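PDB 3HA4: MIX1 from Leishmania major, which is of unknown biochemical function but forms homodimers and probably acts as a membrane-anchored, TPR-like helical scaffold for protein-protein interactions. Local coordinates for residues L56-T61 / K99-Q104. Sequence-based numbering, arbitrary orientation.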
ATOM      1  N   LEU A  56       3.278  11.813 -13.403  1.00 32.07           N
ATOM      2  CA  LEU A  56       4.673  12.094 -13.081  1.00 37.60           C
ATOM      3  C   LEU A  56       5.148  11.179 -11.957  1.00 37.25           C
ATOM      4  O   LEU A  56       6.262  10.643 -11.995  1.00 30.92           O
ATOM      5  CB  LEU A  56       4.823  13.566 -12.691  1.00 26.87           C
ATOM      6  CG  LEU A  56       6.150  14.246 -12.303  1.00 58.29           C
ATOM      7  CD1 LEU A  56       6.166  14.628 -10.829  1.00 46.64           C
ATOM      8  CD2 LEU A  56       7.408  13.455 -12.696  1.00 35.50           C
ATOM      9  N   MET A  57       4.287  10.997 -10.960  1.00 25.99           N
ATOM     10  CA  MET A  57       4.607  10.138  -9.843  1.00 25.18           C
ATOM     11  C   MET A  57       4.733   8.686 -10.311  1.00 29.83           C
ATOM     12  O   MET A  57       5.614   7.974  -9.850  1.00 25.10           O
ATOM     13  CB  MET A  57       3.587  10.292  -8.720  1.00 27.35           C
ATOM     14  CG  MET A  57       3.939  11.415  -7.762  1.00 33.02           C
ATOM     15  SD  MET A  57       2.876  11.456  -6.308  1.00 36.69           S
ATOM     16  CE  MET A  57       1.303  11.898  -7.048  1.00 26.35           C
ATOM     17  N   TRP A  58       3.867   8.272 -11.238  1.00 24.95           N
ATOM     18  CA  TRP A  58       3.908   6.935 -11.803  1.00 26.16           C
ATOM     19  C   TRP A  58       5.185   6.766 -12.611  1.00 26.70           C
ATOM     20  O   TRP A  58       5.901   5.765 -12.477  1.00 29.03           O
ATOM     21  CB  TRP A  58       2.683   6.666 -12.690  1.00 24.81           C
ATOM     22  CG  TRP A  58       2.815   5.370 -13.455  1.00 25.59           C
ATOM     23  CD1 TRP A  58       2.615   5.169 -14.794  1.00 25.13           C
ATOM     24  CD2 TRP A  58       3.228   4.109 -12.919  1.00 25.03           C
ATOM     25  NE1 TRP A  58       2.859   3.854 -15.119  1.00 28.30           N
ATOM     26  CE2 TRP A  58       3.238   3.183 -13.986  1.00 27.77           C
ATOM     27  CE3 TRP A  58       3.580   3.670 -11.639  1.00 25.12           C
ATOM     28  CZ2 TRP A  58       3.581   1.849 -13.809  1.00 24.45           C
ATOM     29  CZ3 TRP A  58       3.932   2.336 -11.466  1.00 24.07           C
ATOM     30  CH2 TRP A  58       3.931   1.447 -12.544  1.00 25.31           C
ATOM     31  N   GLU A  59       5.461   7.765 -13.440  1.00 25.27           N
ATOM     32  CA  GLU A  59       6.679   7.829 -14.244  1.00 25.66           C
ATOM     33  C   GLU A  59       7.924   7.772 -13.382  1.00 25.68           C
ATOM     34  O   GLU A  59       8.899   7.113 -13.725  1.00 29.04           O
ATOM     35  CB  GLU A  59       6.690   9.107 -15.079  1.00 30.13           C
ATOM     36  CG  GLU A  59       7.685   9.047 -16.208  1.00 57.17           C
ATOM     37  CD  GLU A  59       7.591   7.735 -16.950  1.00 90.28           C
ATOM     38  OE1 GLU A  59       8.618   7.011 -17.001  1.00 61.87           O
ATOM     39  OE2 GLU A  59       6.478   7.424 -17.452  1.00 59.82           O
ATOM     40  N   GLN A  60       7.886   8.452 -12.243  1.00 26.26           N
ATOM     41  CA  GLN A  60       8.997   8.362 -11.307  1.00 26.14           C
ATOM     42  C   GLN A  60       9.186   6.954 -10.769  1.00 25.82           C
ATOM     43  O   GLN A  60      10.325   6.533 -10.547  1.00 25.28           O
ATOM     44  CB  GLN A  60       8.862   9.370 -10.161  1.00 26.33           C
ATOM     45  CG  GLN A  60       8.883  10.812 -10.637  1.00 27.62           C
ATOM     46  CD  GLN A  60       8.529  11.810  -9.551  1.00 38.29           C
ATOM     47  OE1 GLN A  60       7.684  11.550  -8.705  1.00 31.03           O
ATOM     48  NE2 GLN A  60       9.182  12.963  -9.576  1.00 33.98           N
ATOM     49  N   THR A  61       8.096   6.211 -10.555  1.00 27.19           N
ATOM     50  CA  THR A  61       8.269   4.893  -9.969  1.00 29.15           C
ATOM     51  C   THR A  61       8.750   3.867 -11.002  1.00 25.16           C
ATOM     52  O   THR A  61       9.612   3.063 -10.696  1.00 25.09           O
ATOM     53  CB  THR A  61       7.057   4.394  -9.141  1.00 26.98           C
ATOM     54  OG1 THR A  61       6.301   3.445  -9.896  1.00 52.03           O
ATOM     55  CG2 THR A  61       6.179   5.533  -8.727  1.00 24.90           C
ATOM     56  N   LYS A  99      -2.113  -0.605 -17.804  1.00 41.35           N
ATOM     57  CA  LYS A  99      -1.324  -1.590 -18.468  1.00 34.31           C
ATOM     58  C   LYS A  99       0.096  -1.565 -18.046  1.00 32.08           C
ATOM     59  O   LYS A  99       0.725  -2.568 -18.038  1.00 33.50           O
ATOM     60  CB  LYS A  99      -1.404  -1.380 -19.955  1.00 35.47           C
ATOM     61  CG  LYS A  99      -2.644  -1.912 -20.519  1.00 43.10           C
ATOM     62  CD  LYS A  99      -2.702  -1.743 -21.983  1.00 59.84           C
ATOM     63  CE  LYS A  99      -4.074  -2.030 -22.488  1.00 69.71           C
ATOM     64  NZ  LYS A  99      -4.168  -2.026 -23.946  1.00 57.70           N
ATOM     65  N   GLU A 100       0.595  -0.395 -17.698  1.00 32.04           N
ATOM     66  CA  GLU A 100       1.961  -0.260 -17.214  1.00 29.47           C
ATOM     67  C   GLU A 100       2.109  -0.716 -15.775  1.00 25.63           C
ATOM     68  O   GLU A 100       3.071  -1.394 -15.439  1.00 25.24           O
ATOM     69  CB  GLU A 100       2.430   1.181 -17.364  1.00 46.91           C
ATOM     70  CG  GLU A 100       2.459   1.640 -18.797  1.00 31.99           C
ATOM     71  CD  GLU A 100       2.726   3.120 -18.924  1.00 47.35           C
ATOM     72  OE1 GLU A 100       2.553   3.853 -17.927  1.00 35.47           O
ATOM     73  OE2 GLU A 100       3.110   3.541 -20.033  1.00 57.29           O
ATOM     74  N   VAL A 101       1.156  -0.344 -14.928  1.00 28.52           N
ATOM     75  CA  VAL A 101       1.159  -0.817 -13.547  1.00 26.48           C
ATOM     76  C   VAL A 101       1.065  -2.343 -13.532  1.00 29.57           C
ATOM     77  O   VAL A 101       1.793  -3.018 -12.793  1.00 25.13           O
ATOM     78  CB  VAL A 101       0.013  -0.210 -12.728  1.00 28.72           C
ATOM     79  CG1 VAL A 101       0.048  -0.719 -11.297  1.00 26.33           C
ATOM     80  CG2 VAL A 101       0.110   1.303 -12.750  1.00 36.40           C
ATOM     81  N   LEU A 102       0.176  -2.875 -14.368  1.00 24.76           N
ATOM     82  CA  LEU A 102       0.046  -4.314 -14.539  1.00 24.45           C
ATOM     83  C   LEU A 102       1.406  -4.916 -14.940  1.00 25.24           C
ATOM     84  O   LEU A 102       1.929  -5.801 -14.263  1.00 24.95           O
ATOM     85  CB  LEU A 102      -1.047  -4.644 -15.563  1.00 26.26           C
ATOM     86  CG  LEU A 102      -1.105  -6.103 -16.041  1.00 28.59           C
ATOM     87  CD1 LEU A 102      -1.271  -7.058 -14.865  1.00 25.09           C
ATOM     88  CD2 LEU A 102      -2.209  -6.323 -17.084  1.00 27.34           C
ATOM     89  N   MET A 103       1.994  -4.395 -16.013  1.00 25.57           N
ATOM     90  CA  MET A 103       3.314  -4.835 -16.451  1.00 25.83           C
ATOM     91  C   MET A 103       4.388  -4.834 -15.345  1.00 32.57           C
ATOM     92  O   MET A 103       5.150  -5.803 -15.209  1.00 29.66           O
ATOM     93  CB  MET A 103       3.785  -4.005 -17.635  1.00 26.13           C
ATOM     94  CG  MET A 103       4.977  -4.589 -18.375  1.00 46.38           C
ATOM     95  SD  MET A 103       5.518  -3.573 -19.773  1.00 60.82           S
ATOM     96  CE  MET A 103       3.940  -3.135 -20.503  1.00 49.42           C
ATOM     97  N   GLN A 104       4.464  -3.763 -14.556  1.00 29.42           N
ATOM     98  CA  GLN A 104       5.480  -3.738 -13.501  1.00 35.14           C
ATOM     99  C   GLN A 104       5.233  -4.785 -12.405  1.00 25.38           C
ATOM    100  O   GLN A 104       6.175  -5.413 -11.924  1.00 24.23           O
ATOM    101  CB  GLN A 104       5.650  -2.347 -12.897  1.00 25.16           C
ATOM    102  CG  GLN A 104       6.417  -2.362 -11.587  1.00 24.25           C
ATOM    103  CD  GLN A 104       7.124  -1.056 -11.304  1.00 25.13           C
ATOM    104  OE1 GLN A 104       7.406  -0.287 -12.214  1.00 25.39           O
ATOM    105  NE2 GLN A 104       7.429  -0.811 -10.044  1.00 25.23           N
TER
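Trp58 and Val101 mark the backbone register, their CA atoms 8.4 Å apart, where the axes of helical segments 56-61 and 99-104 run near-parallel at 24° and approach no closer than 11.5 Å. So wide a spacing is bridged chiefly by one large side chain, the indole of Trp58. With CG anti to the backbone N (chi1 171°), the ring extends toward the second helix and contacts its backbone: Trp58 CZ2 lies 3.5 Å from Val101 N. One face of the Trp58 indole receives Val101 CG2 in a CH-pi contact, 3.8 Å from the centroid of its six-membered ring and nearly along the ring normal. At the edge, Trp58 NE1 donates to Glu100 OE1 at 2.8 Å; the acceptor lies almost in the indole plane, but the 144° N-H...O angle shows a bent bond, reaching OE1 on the anti side but tilted out of the carboxylate plane. Lys62 forms a salt bridge with that same oxygen, so indole N-H and ammonium share one acceptor, which probably favours a charged carboxylate. Gln104 OE1 approaches Trp58 CH2 obliquely at 3.9 Å, while Gln104 NE2 is hydrogen-bonded to the backbone carbonyls of Tyr65 and Asp68, just beyond helix 54-64. The contact thus joins helices 54-64 and 94-109 within the TPR-like helical array: helix 70-81 packs against both through Leu75 on Trp58 and Pro72 on Val101, helix 34-42 touches Thr61, and helix 123-137 reaches Val101 through Leu136.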